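Local atomic coordinates of ALBA-Domain Protein (Trypanosoma brucei, PDB entry 7DL8), a protein that probably binds RNA by means of a compact domain of the Alba fold. Residues D27-L32 with E57-Q62; V40-L45 with V53-M58. One frame throughout, in Å; residues are numbered along the deposited sequence.

Contact 1. Residues D27-L32 with E57-Q62; sequences DITKHL and EMLKDQ
Lys-30 and Leu-59 bring the two segments closest, their CA atoms 8.3 Å apart. Segment 27-32 is helical throughout, whereas residues 57-61 form the last turn of helix 49-61 and Gln-62 follows in the loop. Leu-59 points toward helix 22-34 and spreads its two methyls over neighbouring residues of it: CD1 lies 4.0 Å from CG2 of Thr-29, while CD2 rests 3.7 Å from CG of Lys-30. A forked leucine suits a place where two neighbours must be met at once. Thr-29 can offer a methyl here because its CG2 stands anti to the backbone N; its hydroxyl OG1 is then hydrogen-bonded to the backbone O of Phe-25, one turn earlier, and the polar half of a buried residue is satisfied within its own helix. Lys-30 plays a double part. Its CG is the methylene beside the leucine, and a bend at chi3 (-80°) brings NZ to OE1 of Gln-62, the lysine chain standing at about a right angle to the glutamine chain. NZ donates to this OE1 at 2.8 Å; the nitrogen lies in the plane of the amide, facing a lone pair, with a C=O...N angle of 131°. NZ also bonds OE1 of Gln-105 and has a long salt bridge to Asp-27. These oxygens probably favour the charged ammonium, which ties its helix to the residue just after helix 49-61 and to helix 98-123.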
loop_
_atom_site.group_PDB
_atom_site.type_symbol
_atom_site.label_atom_id
_atom_site.label_comp_id
_atom_site.label_asym_id
_atom_site.label_seq_id
_atom_site.Cartn_x
_atom_site.Cartn_y
_atom_site.Cartn_z
ATOM N N ASP A 27 -11.421 15.731 4.973
ATOM C CA ASP A 27 -11.841 17.074 5.358
ATOM C C ASP A 27 -12.057 17.962 4.139
ATOM O O ASP A 27 -13.027 18.727 4.086
ATOM C CB ASP A 27 -10.815 17.693 6.306
ATOM C CG ASP A 27 -10.757 16.982 7.643
ATOM O OD1 ASP A 27 -11.693 16.214 7.949
ATOM O OD2 ASP A 27 -9.778 17.194 8.388
ATOM N N ILE A 28 -11.152 17.888 3.159
ATOM C CA ILE A 28 -11.305 18.681 1.942
ATOM C C ILE A 28 -12.607 18.319 1.236
ATOM O O ILE A 28 -13.358 19.196 0.793
ATOM C CB ILE A 28 -10.089 18.489 1.017
ATOM C CG1 ILE A 28 -8.863 19.201 1.589
ATOM C CG2 ILE A 28 -10.391 19.004 -0.381
ATOM C CD1 ILE A 28 -7.569 18.826 0.902
ATOM N N THR A 29 -12.892 17.019 1.123
ATOM C CA THR A 29 -14.129 16.584 0.481
ATOM C C THR A 29 -15.350 17.100 1.234
ATOM O O THR A 29 -16.316 17.566 0.620
ATOM C CB THR A 29 -14.166 15.057 0.389
ATOM O OG1 THR A 29 -12.972 14.585 -0.251
ATOM C CG2 THR A 29 -15.379 14.597 -0.406
ATOM N N LYS A 30 -15.321 17.029 2.568
ATOM C CA LYS A 30 -16.428 17.552 3.362
ATOM C C LYS A 30 -16.572 19.057 3.181
ATOM O O LYS A 30 -17.689 19.570 3.039
ATOM C CB LYS A 30 -16.226 17.207 4.838
ATOM C CG LYS A 30 -16.602 15.782 5.204
ATOM C CD LYS A 30 -16.628 15.586 6.712
ATOM C CE LYS A 30 -15.231 15.397 7.274
ATOM N NZ LYS A 30 -15.263 14.906 8.680
ATOM N N HIS A 31 -15.451 19.781 3.188
ATOM C CA HIS A 31 -15.498 21.232 3.038
ATOM C C HIS A 31 -16.010 21.629 1.658
ATOM O O HIS A 31 -16.764 22.600 1.528
ATOM C CB HIS A 31 -14.115 21.829 3.292
ATOM C CG HIS A 31 -13.992 23.265 2.890
ATOM N ND1 HIS A 31 -14.559 24.293 3.613
ATOM C CD2 HIS A 31 -13.364 23.847 1.841
ATOM C CE1 HIS A 31 -14.287 25.444 3.027
ATOM N NE2 HIS A 31 -13.562 25.201 1.949
ATOM N N LEU A 32 -15.609 20.893 0.618
ATOM C CA LEU A 32 -16.045 21.233 -0.732
ATOM C C LEU A 32 -17.538 20.989 -0.908
ATOM O O LEU A 32 -18.231 21.788 -1.547
ATOM C CB LEU A 32 -15.248 20.431 -1.761
ATOM C CG LEU A 32 -13.796 20.854 -1.996
ATOM C CD1 LEU A 32 -13.086 19.854 -2.896
ATOM C CD2 LEU A 32 -13.732 22.253 -2.588
ATOM N N GLU A 57 -14.507 5.317 2.165
ATOM C CA GLU A 57 -15.101 4.496 3.215
ATOM C C GLU A 57 -15.170 5.248 4.539
ATOM O O GLU A 57 -16.123 5.067 5.305
ATOM C CB GLU A 57 -14.314 3.196 3.378
ATOM C CG GLU A 57 -14.547 2.177 2.269
ATOM C CD GLU A 57 -16.018 1.918 2.000
ATOM O OE1 GLU A 57 -16.768 1.666 2.968
ATOM O OE2 GLU A 57 -16.425 1.960 0.820
ATOM N N MET A 58 -14.179 6.095 4.823
ATOM C CA MET A 58 -14.239 6.924 6.021
ATOM C C MET A 58 -15.407 7.899 5.956
ATOM O O MET A 58 -16.115 8.099 6.951
ATOM C CB MET A 58 -12.924 7.679 6.204
ATOM C CG MET A 58 -11.810 6.847 6.811
ATOM S SD MET A 58 -10.343 7.831 7.166
ATOM C CE MET A 58 -10.976 8.922 8.438
ATOM N N LEU A 59 -15.623 8.515 4.792
ATOM C CA LEU A 59 -16.776 9.393 4.624
ATOM C C LEU A 59 -18.082 8.619 4.745
ATOM O O LEU A 59 -19.081 9.161 5.229
ATOM C CB LEU A 59 -16.702 10.113 3.276
ATOM C CG LEU A 59 -15.581 11.138 3.109
ATOM C CD1 LEU A 59 -15.087 11.154 1.673
ATOM C CD2 LEU A 59 -16.061 12.515 3.533
ATOM N N LYS A 60 -18.092 7.358 4.305
ATOM C CA LYS A 60 -19.288 6.531 4.429
ATOM C C LYS A 60 -19.549 6.127 5.878
ATOM O O LYS A 60 -20.711 6.030 6.288
ATOM C CB LYS A 60 -19.169 5.301 3.527
ATOM C CG LYS A 60 -19.395 5.626 2.052
ATOM C CD LYS A 60 -18.954 4.509 1.126
ATOM C CE LYS A 60 -19.835 3.278 1.258
ATOM N NZ LYS A 60 -19.290 2.151 0.455
ATOM N N ASP A 61 -18.494 5.874 6.654
ATOM C CA ASP A 61 -18.667 5.558 8.076
ATOM C C ASP A 61 -19.261 6.733 8.836
ATOM O O ASP A 61 -20.070 6.551 9.752
ATOM C CB ASP A 61 -17.336 5.179 8.715
ATOM C CG ASP A 61 -16.962 3.732 8.512
ATOM O OD1 ASP A 61 -17.783 2.955 7.994
ATOM O OD2 ASP A 61 -15.827 3.359 8.916
ATOM N N GLN A 62 -18.847 7.942 8.500
ATOM C CA GLN A 62 -19.417 9.145 9.095
ATOM C C GLN A 62 -20.783 9.490 8.515
ATOM O O GLN A 62 -21.369 10.506 8.913
ATOM C CB GLN A 62 -18.460 10.340 8.918
ATOM C CG GLN A 62 -17.055 10.105 9.458
ATOM C CD GLN A 62 -16.112 11.274 9.190
ATOM O OE1 GLN A 62 -16.551 12.389 8.911
ATOM N NE2 GLN A 62 -14.810 11.016 9.263
#

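Contact 2. Residues V40-L45 with V53-M58; sequences VYVSAL and VSVVEM
Val-42 meets Val-56 and Val-55 and makes the whole contact from the strand side. Its CB points toward the helix, and the CA atoms of Val-42 and Val-56 are 7.7 Å apart. CG1 of Val-42, set anti to the backbone N (chi1 -177°), reaches CG2 of Val-56 at 4.1 Å and also comes within 4.3 Å of CG1 of Val-55. One strand methyl is therefore shared by two successive residues of the helix, and the side chains of Val-42 and Val-56 lie side by side, pointing opposite ways. This is the helix-on-sheet packing of the Alba fold, in which helices 22-34 and 49-61 lie against one face of a mixed four-stranded sheet. Beta branching suits Val-42, since it favours the extended backbone of a strand; on the helix, Val-55 and Val-56 suit the interface as compact, wholly apolar side chains that hold their methyls close to the backbone. The layer continues around them: Val-55 leans on Val-26 of helix 22-34, and Val-56 packs on Ile-90 of the adjacent strand 84-94 and on Val-67 of strand 65-76 beyond it. After Val-42 the faces alternate as a strand requires, Ser-43 turning to the opposite side of the sheet and Ala-44 bringing its small methyl back to the helix side.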
loop_
_atom_site.group_PDB
_atom_site.type_symbol
_atom_site.label_atom_id
_atom_site.label_comp_id
_atom_site.label_asym_id
_atom_site.label_seq_id
_atom_site.Cartn_x
_atom_site.Cartn_y
_atom_site.Cartn_z
ATOM N N VAL A 40 -18.026 15.639 -5.551
ATOM C CA VAL A 40 -16.572 15.670 -5.456
ATOM C C VAL A 40 -16.027 14.406 -6.108
ATOM O O VAL A 40 -16.524 13.304 -5.851
ATOM C CB VAL A 40 -16.099 15.785 -3.995
ATOM C CG1 VAL A 40 -14.590 15.604 -3.907
ATOM C CG2 VAL A 40 -16.515 17.125 -3.407
ATOM N N TYR A 41 -15.008 14.569 -6.952
ATOM C CA TYR A 41 -14.368 13.456 -7.648
ATOM C C TYR A 41 -13.119 13.048 -6.874
ATOM O O TYR A 41 -12.111 13.763 -6.890
ATOM C CB TYR A 41 -14.018 13.841 -9.085
ATOM C CG TYR A 41 -15.210 14.024 -10.001
ATOM C CD1 TYR A 41 -16.034 15.136 -9.887
ATOM C CD2 TYR A 41 -15.502 13.094 -10.989
ATOM C CE1 TYR A 41 -17.122 15.310 -10.723
ATOM C CE2 TYR A 41 -16.587 13.260 -11.833
ATOM C CZ TYR A 41 -17.393 14.369 -11.694
ATOM O OH TYR A 41 -18.474 14.542 -12.528
ATOM N N VAL A 42 -13.186 11.906 -6.195
ATOM C CA VAL A 42 -12.067 11.375 -5.423
ATOM C C VAL A 42 -11.346 10.347 -6.284
ATOM O O VAL A 42 -11.918 9.306 -6.632
ATOM C CB VAL A 42 -12.539 10.758 -4.097
ATOM C CG1 VAL A 42 -11.348 10.288 -3.275
ATOM C CG2 VAL A 42 -13.372 11.761 -3.312
ATOM N N SER A 43 -10.094 10.635 -6.636
ATOM C CA SER A 43 -9.332 9.808 -7.559
ATOM C C SER A 43 -7.927 9.563 -7.020
ATOM O O SER A 43 -7.441 10.282 -6.143
ATOM C CB SER A 43 -9.260 10.451 -8.951
ATOM O OG SER A 43 -8.732 11.764 -8.877
ATOM N N ALA A 44 -7.272 8.543 -7.573
ATOM C CA ALA A 44 -5.900 8.216 -7.204
ATOM C C ALA A 44 -5.276 7.356 -8.295
ATOM O O ALA A 44 -5.974 6.763 -9.121
ATOM C CB ALA A 44 -5.834 7.498 -5.852
ATOM N N LEU A 45 -3.947 7.293 -8.280
ATOM C CA LEU A 45 -3.177 6.573 -9.284
ATOM C C LEU A 45 -2.424 5.407 -8.657
ATOM O O LEU A 45 -1.887 5.527 -7.553
ATOM C CB LEU A 45 -2.164 7.499 -9.965
ATOM C CG LEU A 45 -2.642 8.772 -10.657
ATOM C CD1 LEU A 45 -1.432 9.490 -11.227
ATOM C CD2 LEU A 45 -3.654 8.482 -11.751
ATOM N N VAL A 53 -9.852 4.582 -1.777
ATOM C CA VAL A 53 -11.009 3.823 -1.318
ATOM C C VAL A 53 -11.204 4.012 0.181
ATOM O O VAL A 53 -12.336 4.119 0.668
ATOM C CB VAL A 53 -10.850 2.337 -1.691
ATOM C CG1 VAL A 53 -11.895 1.485 -0.983
ATOM C CG2 VAL A 53 -10.943 2.157 -3.199
ATOM N N SER A 54 -10.104 4.082 0.934
ATOM C CA SER A 54 -10.208 4.300 2.372
ATOM C C SER A 54 -10.742 5.691 2.694
ATOM O O SER A 54 -11.451 5.862 3.691
ATOM C CB SER A 54 -8.845 4.088 3.033
ATOM O OG SER A 54 -8.772 4.753 4.283
ATOM N N VAL A 55 -10.424 6.685 1.863
ATOM C CA VAL A 55 -10.960 8.028 2.073
ATOM C C VAL A 55 -12.475 8.028 1.913
ATOM O O VAL A 55 -13.198 8.661 2.693
ATOM C CB VAL A 55 -10.285 9.028 1.115
ATOM C CG1 VAL A 55 -11.099 10.308 1.005
ATOM C CG2 VAL A 55 -8.870 9.335 1.582
ATOM N N VAL A 56 -12.982 7.292 0.922
ATOM C CA VAL A 56 -14.421 7.261 0.683
ATOM C C VAL A 56 -15.123 6.429 1.750
ATOM O O VAL A 56 -16.215 6.782 2.213
ATOM C CB VAL A 56 -14.711 6.734 -0.734
ATOM C CG1 VAL A 56 -16.196 6.448 -0.912
ATOM C CG2 VAL A 56 -14.223 7.727 -1.779
ATOM N N GLU A 57 -14.507 5.317 2.165
ATOM C CA GLU A 57 -15.101 4.496 3.215
ATOM C C GLU A 57 -15.170 5.248 4.539
ATOM O O GLU A 57 -16.123 5.067 5.305
ATOM C CB GLU A 57 -14.314 3.196 3.378
ATOM C CG GLU A 57 -14.547 2.177 2.269
ATOM C CD GLU A 57 -16.018 1.918 2.000
ATOM O OE1 GLU A 57 -16.768 1.666 2.968
ATOM O OE2 GLU A 57 -16.425 1.960 0.820
ATOM N N MET A 58 -14.179 6.095 4.823
ATOM C CA MET A 58 -14.239 6.924 6.021
ATOM C C MET A 58 -15.407 7.899 5.956
ATOM O O MET A 58 -16.115 8.099 6.951
ATOM C CB MET A 58 -12.924 7.679 6.204
ATOM C CG MET A 58 -11.810 6.847 6.811
ATOM S SD MET A 58 -10.343 7.831 7.166
ATOM C CE MET A 58 -10.976 8.922 8.438
#

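Overall arrangement
From the N terminus the chain passes through strand 13-16 into helix 22-34, whose later part supplies the first half of contact 1. Strand 39-45 follows and gives contact 2 its first half. Helix 49-61 then closes both loops: its middle returns to the strand in contact 2, and its end returns to helix 22-34 in contact 1. The shorter closure lies inside the longer, although the two share Glu-57 and Met-58. Thr-29 packs on Val-40, joining the contacts into one layer of two helices over the sheet. Toward the second subunit, Glu-57 bonds Thr-72 of that chain, so the shared helix also belongs to the interface.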